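Local coordinates for thymidylate synthase ThyX (Streptomyces cacaoi subsp. asoensis, PDB 4P5A), which probably catalyses the FAD-dependent reductive methylation of dUMP to dTMP, with methylenetetrahydrofolate as methyl donor and NADPH as reductant, working as a homotetramer, at residues Arg184-Met187 / His188-Ser191; Gln215-Thr218 / Ala219-Lys222. One frame throughout, in Å; residues are numbered along the deposited sequence.

Interaction 1 of 2, residues Arg184-Met187 / His188-Ser191. With FAD (flavin-adenine dinucleotide), chain L.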
ATOM      1  N   ARG B 184       3.291  10.689  -8.301  1.00  5.30           N
ATOM      2  CA  ARG B 184       4.304   9.620  -8.166  1.00  7.86           C
ATOM      3  C   ARG B 184       3.699   8.313  -8.694  1.00  7.46           C
ATOM      4  O   ARG B 184       4.378   7.569  -9.462  1.00  7.36           O
ATOM      5  CB  ARG B 184       4.744   9.525  -6.698  1.00  6.35           C
ATOM      6  CG  ARG B 184       6.095   8.700  -6.663  1.00  8.15           C
ATOM      7  CD  ARG B 184       6.328   8.258  -5.198  1.00  9.50           C
ATOM      8  NE  ARG B 184       7.711   7.740  -5.135  1.00  9.24           N
ATOM      9  CZ  ARG B 184       8.241   7.347  -3.946  1.00 11.14           C
ATOM     10  NH1 ARG B 184       9.559   6.933  -3.915  1.00 15.50           N
ATOM     11  NH2 ARG B 184       7.498   7.386  -2.827  1.00 10.65           N
ATOM     12  N   ALA B 185       2.471   8.031  -8.324  1.00  5.46           N
ATOM     13  CA  ALA B 185       1.805   6.805  -8.775  1.00  6.17           C
ATOM     14  C   ALA B 185       1.567   6.893 -10.279  1.00  7.54           C
ATOM     15  O   ALA B 185       1.666   5.883 -10.945  1.00  7.89           O
ATOM     16  CB  ALA B 185       0.470   6.670  -8.036  1.00  7.52           C
ATOM     17  N   LEU B 186       1.213   8.052 -10.805  1.00  6.82           N
ATOM     18  CA  LEU B 186       1.037   8.212 -12.242  1.00  6.51           C
ATOM     19  C   LEU B 186       2.392   7.964 -12.937  1.00  5.70           C
ATOM     20  O   LEU B 186       2.372   7.229 -13.963  1.00  5.44           O
ATOM     21  CB  LEU B 186       0.515   9.648 -12.599  1.00  6.32           C
ATOM     22  CG  LEU B 186       0.278   9.822 -14.123  1.00  6.28           C
ATOM     23  CD1 LEU B 186      -0.735   8.811 -14.699  1.00  6.92           C
ATOM     24  CD2 LEU B 186      -0.232  11.235 -14.287  1.00  8.06           C
ATOM     25  N   MET B 187       3.489   8.506 -12.424  1.00  5.87           N
ATOM     26  CA  MET B 187       4.796   8.265 -13.104  1.00  6.71           C
ATOM     27  C   MET B 187       5.154   6.789 -13.086  1.00  7.09           C
ATOM     28  O   MET B 187       5.701   6.280 -14.101  1.00  6.84           O
ATOM     29  CB  MET B 187       5.929   9.163 -12.440  1.00  6.72           C
ATOM     30  CG  MET B 187       5.786  10.599 -12.954  1.00  6.14           C
ATOM     31  SD  MET B 187       7.147  11.562 -12.273  1.00  9.92           S
ATOM     32  CE  MET B 187       6.614  11.918 -10.535  1.00 12.33           C
ATOM     33  N   HIS B 188       4.850   6.103 -12.002  1.00  6.96           N
ATOM     34  CA  HIS B 188       5.213   4.637 -11.967  1.00  8.48           C
ATOM     35  C   HIS B 188       4.360   3.900 -12.986  1.00  7.75           C
ATOM     36  O   HIS B 188       4.865   3.031 -13.738  1.00  8.27           O
ATOM     37  CB  HIS B 188       4.993   4.141 -10.541  1.00  9.74           C
ATOM     38  CG  HIS B 188       5.469   2.730 -10.338  1.00 10.53           C
ATOM     39  ND1 HIS B 188       6.720   2.440  -9.845  1.00 21.78           N
ATOM     40  CD2 HIS B 188       4.860   1.549 -10.592  1.00  8.40           C
ATOM     41  CE1 HIS B 188       6.865   1.126  -9.776  1.00 14.00           C
ATOM     42  NE2 HIS B 188       5.784   0.559 -10.300  1.00 13.97           N
ATOM     43  N   PHE B 189       3.095   4.306 -13.121  1.00  8.51           N
ATOM     44  CA  PHE B 189       2.215   3.657 -14.100  1.00  9.17           C
ATOM     45  C   PHE B 189       2.686   3.988 -15.539  1.00  9.25           C
ATOM     46  O   PHE B 189       2.751   3.085 -16.370  1.00  8.63           O
ATOM     47  CB  PHE B 189       0.834   4.209 -13.869  1.00  9.40           C
ATOM     48  CG  PHE B 189      -0.170   3.931 -14.946  1.00  8.60           C
ATOM     49  CD1 PHE B 189      -0.451   4.872 -15.939  1.00 10.56           C
ATOM     50  CD2 PHE B 189      -0.900   2.722 -14.943  1.00  7.92           C
ATOM     51  CE1 PHE B 189      -1.430   4.606 -16.958  1.00  9.95           C
ATOM     52  CE2 PHE B 189      -1.953   2.503 -15.949  1.00 11.16           C
ATOM     53  CZ  PHE B 189      -2.157   3.462 -16.965  1.00 10.67           C
ATOM     54  N   LEU B 190       3.113   5.234 -15.771  1.00  6.74           N
ATOM     55  CA  LEU B 190       3.500   5.623 -17.153  1.00  7.86           C
ATOM     56  C   LEU B 190       4.791   4.841 -17.516  1.00  7.67           C
ATOM     57  O   LEU B 190       4.952   4.490 -18.680  1.00  7.97           O
ATOM     58  CB  LEU B 190       3.774   7.134 -17.283  1.00  6.56           C
ATOM     59  CG  LEU B 190       2.460   7.977 -17.136  1.00  7.76           C
ATOM     60  CD1 LEU B 190       2.841   9.394 -17.161  1.00 10.29           C
ATOM     61  CD2 LEU B 190       1.460   7.695 -18.306  1.00  9.12           C
ATOM     62  N   SER B 191       5.692   4.632 -16.569  1.00  6.35           N
ATOM     63  CA  SER B 191       6.976   3.906 -16.883  1.00  9.51           C
ATOM     64  C   SER B 191       6.647   2.529 -17.327  1.00  9.14           C
ATOM     65  O   SER B 191       7.327   1.970 -18.176  1.00  9.82           O
ATOM     66  CB  SER B 191       7.856   3.846 -15.645  1.00  9.27           C
ATOM     67  OG  SER B 191       9.137   3.323 -15.949  1.00  9.92           O
TER
HETATM   68  PA  FAD L 302       7.850   2.627   0.281  1.00  9.35           P
HETATM   69  O1A FAD L 302       8.175   1.318   0.634  1.00  9.39           O
HETATM   70  O2A FAD L 302       6.974   3.354   1.212  1.00  8.06           O
HETATM   71  O5B FAD L 302       7.053   2.495  -1.113  1.00  9.65           O
HETATM   72  C5B FAD L 302       7.580   1.721  -2.074  1.00  8.16           C
HETATM   73  C4B FAD L 302       7.159   2.251  -3.514  1.00  8.71           C
HETATM   74  O4B FAD L 302       5.736   1.956  -3.465  1.00 11.75           O
HETATM   75  C3B FAD L 302       7.253   3.754  -3.748  1.00  8.53           C
HETATM   76  O3B FAD L 302       8.566   3.908  -4.294  1.00 10.92           O
HETATM   77  C2B FAD L 302       6.189   4.009  -4.786  1.00 11.51           C
HETATM   78  O2B FAD L 302       6.582   3.508  -6.112  1.00 13.36           O
HETATM   79  C1B FAD L 302       5.097   3.118  -4.190  1.00  7.70           C
HETATM   80  N9A FAD L 302       4.196   3.811  -3.231  1.00  8.57           N
HETATM   81  C8A FAD L 302       3.897   3.411  -1.956  1.00 12.19           C
HETATM   82  N7A FAD L 302       2.919   4.250  -1.481  1.00  7.92           N
HETATM   83  C5A FAD L 302       2.625   5.178  -2.438  1.00  8.23           C
HETATM   84  C6A FAD L 302       1.751   6.251  -2.464  1.00 11.09           C
HETATM   85  N6A FAD L 302       0.916   6.525  -1.458  1.00  9.80           N
HETATM   86  N1A FAD L 302       1.681   6.992  -3.615  1.00  9.20           N
HETATM   87  C2A FAD L 302       2.443   6.676  -4.664  1.00  9.08           C
HETATM   88  N3A FAD L 302       3.307   5.605  -4.661  1.00  9.13           N
HETATM   89  C4A FAD L 302       3.434   4.866  -3.541  1.00  8.80           C
HETATM   90  N1  FAD L 302      11.816  11.600   4.028  1.00  7.03           N
HETATM   91  C2  FAD L 302      11.410  12.754   4.513  1.00  9.90           C
HETATM   92  O2  FAD L 302      10.279  12.870   5.017  1.00  9.75           O
HETATM   93  N3  FAD L 302      12.222  13.896   4.426  1.00  9.36           N
HETATM   94  C4  FAD L 302      13.448  13.862   3.814  1.00 12.96           C
HETATM   95  O4  FAD L 302      14.139  14.911   3.738  1.00 11.93           O
HETATM   96  C4X FAD L 302      13.910  12.625   3.283  1.00 10.88           C
HETATM   97  N5  FAD L 302      15.122  12.548   2.660  1.00 14.39           N
HETATM   98  C5X FAD L 302      15.609  11.279   2.312  1.00 15.38           C
HETATM   99  C6  FAD L 302      16.960  11.115   1.830  1.00 14.90           C
HETATM  100  C7  FAD L 302      17.390   9.800   1.534  1.00 16.46           C
HETATM  101  C7M FAD L 302      18.864   9.704   0.985  1.00 20.06           C
HETATM  102  C8  FAD L 302      16.596   8.651   1.703  1.00 13.62           C
HETATM  103  C8M FAD L 302      16.974   7.184   1.356  1.00 20.04           C
HETATM  104  C9  FAD L 302      15.296   8.835   2.186  1.00 13.54           C
HETATM  105  C9A FAD L 302      14.816  10.115   2.451  1.00 10.25           C
HETATM  106  N10 FAD L 302      13.506  10.252   3.003  1.00  8.78           N
HETATM  107  C10 FAD L 302      13.096  11.481   3.403  1.00  9.23           C
HETATM  108  C1' FAD L 302      12.573   9.102   3.114  1.00  9.58           C
HETATM  109  C2' FAD L 302      11.924   8.906   1.673  1.00  8.69           C
HETATM  110  O2' FAD L 302      11.115  10.042   1.251  1.00 10.66           O
HETATM  111  C3' FAD L 302      10.998   7.695   1.704  1.00 11.07           C
HETATM  112  O3' FAD L 302      10.041   7.865   2.749  1.00 10.98           O
HETATM  113  C4' FAD L 302      11.776   6.373   1.959  1.00 12.09           C
HETATM  114  O4' FAD L 302      12.941   6.370   1.164  1.00 12.91           O
HETATM  115  C5' FAD L 302      10.942   5.173   1.564  1.00 10.45           C
HETATM  116  O5' FAD L 302      10.886   5.176   0.081  1.00  9.73           O
HETATM  117  P   FAD L 302       9.507   4.808  -0.660  1.00  9.41           P
HETATM  118  O1P FAD L 302       8.433   5.744  -0.331  1.00  9.94           O
HETATM  119  O2P FAD L 302       9.921   4.853  -2.119  1.00 12.03           O
HETATM  120  O3P FAD L 302       9.220   3.336  -0.137  1.00  9.08           O
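Arg184 and His188 are joined by an alpha-helical i to i+4 bond, His188 N to Arg184 O at 3.0 Å, on helix 183-193 of the ThyX fold, whose Arg184, Ala185 and His188 line FAD sites. The Arg184 side chain reaches along the cofactor. Its CB lies 4.2 Å from FAD C2A and CD 4.1 Å from FAD N3A, so the aliphatic part passes beside the adenine. CG stands anti to the backbone N (chi1 -164°) and the chain stays extended to NE, which lies 4.0 Å from FAD O3B and carries the guanidinium past the ribose to the diphosphate. FAD O3B sits over one face of that group, toward its rim. NH1 donates to FAD O2P at 2.8 Å, and NH2 to FAD O1P at 3.1 Å with the straighter N-H...O angle, 158°. Salt bridges to Glu66 and the terminal carboxylate of Pro239 further hold the guanidinium. A leucine here would probably cost this phosphate both bonds, and the carboxylates of Glu66 and Pro239 their salt-bridge mate. His188 gives its NE2 to O2P of another FAD. Elsewhere on the helix, Leu186 CD1 meets Phe189 CD1 at 4.1 Å, and Leu186 CG meets Leu190 CD1 at 4.0 Å.

Interaction 2 of 2, residues Gln215-Thr218 / Ala219-Lys222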
ATOM      1  N   GLN B 215      -3.119   9.370 -22.831  1.00 10.16           N
ATOM      2  CA  GLN B 215      -4.058  10.450 -22.597  1.00 11.01           C
ATOM      3  C   GLN B 215      -3.921  10.999 -21.183  1.00  9.21           C
ATOM      4  O   GLN B 215      -4.130  12.183 -20.955  1.00  9.80           O
ATOM      5  CB  GLN B 215      -5.491   9.976 -22.888  1.00 11.24           C
ATOM      6  CG  GLN B 215      -5.734   9.629 -24.391  1.00 13.71           C
ATOM      7  CD  GLN B 215      -7.201   9.142 -24.560  1.00 17.88           C
ATOM      8  OE1 GLN B 215      -8.158   9.844 -24.198  1.00 19.83           O
ATOM      9  NE2 GLN B 215      -7.357   7.914 -24.983  1.00 22.06           N
ATOM     10  N   MET B 216      -3.664  10.095 -20.224  1.00  9.64           N
ATOM     11  CA  MET B 216      -3.455  10.562 -18.880  1.00  8.89           C
ATOM     12  C   MET B 216      -2.246  11.474 -18.893  1.00  9.29           C
ATOM     13  O   MET B 216      -2.178  12.474 -18.193  1.00  7.53           O
ATOM     14  CB  MET B 216      -3.201   9.347 -17.931  1.00  6.95           C
ATOM     15  CG  MET B 216      -4.543   8.696 -17.647  1.00  8.80           C
ATOM     16  SD  MET B 216      -4.160   7.200 -16.652  1.00 10.81           S
ATOM     17  CE  MET B 216      -5.828   6.653 -16.201  1.00  9.78           C
ATOM     18  N   GLU B 217      -1.180  11.032 -19.525  1.00  7.67           N
ATOM     19  CA  GLU B 217       0.079  11.825 -19.529  1.00  8.69           C
ATOM     20  C   GLU B 217      -0.086  13.204 -20.143  1.00  8.33           C
ATOM     21  O   GLU B 217       0.483  14.179 -19.649  1.00  9.57           O
ATOM     22  CB  GLU B 217       1.177  11.022 -20.283  1.00  9.36           C
ATOM     23  CG  GLU B 217       2.543  11.741 -20.214  1.00 10.10           C
ATOM     24  CD  GLU B 217       3.731  10.867 -20.654  1.00 15.79           C
ATOM     25  OE1 GLU B 217       3.554   9.647 -20.942  1.00 15.74           O
ATOM     26  OE2 GLU B 217       4.849  11.414 -20.653  1.00 18.53           O
ATOM     27  N   THR B 218      -0.805  13.242 -21.243  1.00 10.49           N
ATOM     28  CA  THR B 218      -1.081  14.536 -21.915  1.00 11.12           C
ATOM     29  C   THR B 218      -1.835  15.482 -20.971  1.00 11.48           C
ATOM     30  O   THR B 218      -1.451  16.690 -20.837  1.00 12.72           O
ATOM     31  CB  THR B 218      -1.934  14.273 -23.169  1.00 11.11           C
ATOM     32  OG1 THR B 218      -1.129  13.567 -24.128  1.00 13.65           O
ATOM     33  CG2 THR B 218      -2.417  15.696 -23.761  1.00 14.28           C
ATOM     34  N   ALA B 219      -2.804  14.955 -20.239  1.00 11.16           N
ATOM     35  CA  ALA B 219      -3.500  15.786 -19.235  1.00 10.58           C
ATOM     36  C   ALA B 219      -2.565  16.221 -18.108  1.00 12.99           C
ATOM     37  O   ALA B 219      -2.516  17.358 -17.682  1.00 12.70           O
ATOM     38  CB  ALA B 219      -4.762  15.073 -18.649  1.00 11.24           C
ATOM     39  N   TRP B 220      -1.810  15.281 -17.555  1.00  9.47           N
ATOM     40  CA  TRP B 220      -0.933  15.567 -16.434  1.00  9.82           C
ATOM     41  C   TRP B 220       0.155  16.608 -16.850  1.00  9.51           C
ATOM     42  O   TRP B 220       0.547  17.458 -16.069  1.00  9.01           O
ATOM     43  CB  TRP B 220      -0.245  14.271 -16.023  1.00  8.19           C
ATOM     44  CG  TRP B 220       0.889  14.405 -15.008  1.00  7.05           C
ATOM     45  CD1 TRP B 220       0.863  15.033 -13.786  1.00  7.89           C
ATOM     46  CD2 TRP B 220       2.220  13.920 -15.184  1.00  8.73           C
ATOM     47  NE1 TRP B 220       2.084  14.869 -13.169  1.00  7.74           N
ATOM     48  CE2 TRP B 220       2.939  14.209 -13.990  1.00 11.03           C
ATOM     49  CE3 TRP B 220       2.874  13.182 -16.205  1.00 14.27           C
ATOM     50  CZ2 TRP B 220       4.291  13.881 -13.839  1.00 10.72           C
ATOM     51  CZ3 TRP B 220       4.153  12.841 -16.032  1.00 13.74           C
ATOM     52  CH2 TRP B 220       4.870  13.179 -14.859  1.00 13.78           C
ATOM     53  N   ALA B 221       0.584  16.567 -18.108  1.00 10.21           N
ATOM     54  CA  ALA B 221       1.705  17.491 -18.551  1.00 11.06           C
ATOM     55  C   ALA B 221       1.243  18.929 -18.504  1.00 11.73           C
ATOM     56  O   ALA B 221       2.070  19.846 -18.262  1.00 11.18           O
ATOM     57  CB  ALA B 221       2.129  17.112 -19.946  1.00 12.45           C
ATOM     58  N   LYS B 222      -0.067  19.132 -18.631  1.00 10.72           N
ATOM     59  CA  LYS B 222      -0.628  20.500 -18.472  1.00 11.93           C
ATOM     60  C   LYS B 222      -0.700  20.914 -17.060  1.00 13.90           C
ATOM     61  O   LYS B 222      -0.535  22.119 -16.778  1.00 13.69           O
ATOM     62  CB  LYS B 222      -2.051  20.581 -19.120  1.00 13.55           C
ATOM     63  CG  LYS B 222      -2.010  20.442 -20.529  1.00 21.08           C
ATOM     64  CD  LYS B 222      -3.483  20.162 -21.066  1.00 28.43           C
ATOM     65  CE  LYS B 222      -3.350  19.590 -22.496  1.00 37.13           C
ATOM     66  NZ  LYS B 222      -4.652  19.133 -23.176  1.00 43.24           N
TER
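Trp220 and Met216 are linked through the backbone of helix 207-223, where Trp220 N donates to Met216 O at 2.9 Å. The same i to i+4 pattern joins Ala219 N to Gln215 O at 3.2 Å and Ala221 N to Glu217 O at 2.8 Å, while Lys222 N makes a weak bond back to Ala219 O.

Side chains add modest contacts one turn apart. Glu217 CG approaches the edge of the Trp220 indole near the ring plane, 4.3 Å from CE3. On the solvent side Thr218 and Lys222 run side by side in the same direction. In Thr218 a chi1 of -68° sets OG1 beside the backbone N, where it bonds to Glu214 O, and leaves the methyl CG2 beside the carbonyl carbon, 4.1 Å from Lys222 NZ. The lysine chain, extended beyond CG, runs back along the helix, with CE 3.8 Å from Thr218 O.

Further out, Met216 packs on Phe72 and Val74 of strand 69-77, and Trp220 touches Met70 of that strand and Ala183 of helix 183-193. The Trp220 ring also meets that of His228, with about 80° between planes, and Glu217 OE2 bonds to His228 NE2 and forms a salt bridge with Arg236.

Met216 and Trp220 are thus buried against sheet and helix, Thr218 and Lys222 are exposed, and Glu217 is a buried charge. Its salt bridge and its bond with the histidine probably offset the burial of the carboxylate and are likely to favour the ionised form.

In the fold
From the N terminus, the chain builds strand 69-77 and later strand 174-181 before entering helix 183-193, which holds interaction 1; helix 207-223, with interaction 2, follows. Each contact closes just a helical turn, and the two come in series, neither nested nor crossed. Their centres lie about 12 Å apart, and the helices touch through side chains: Met187 CG reaches Trp220 CH2 at 3.3 Å, Leu186 CD2 meets Trp220 CG at 3.4 Å, and Phe189 CE1 lies 3.8 Å from Met216 SD. Residues 184-191 thus connect the FAD site to helix 207-223, and residues 215-222 carry the packing on to strand 69-77 and helix 225-233.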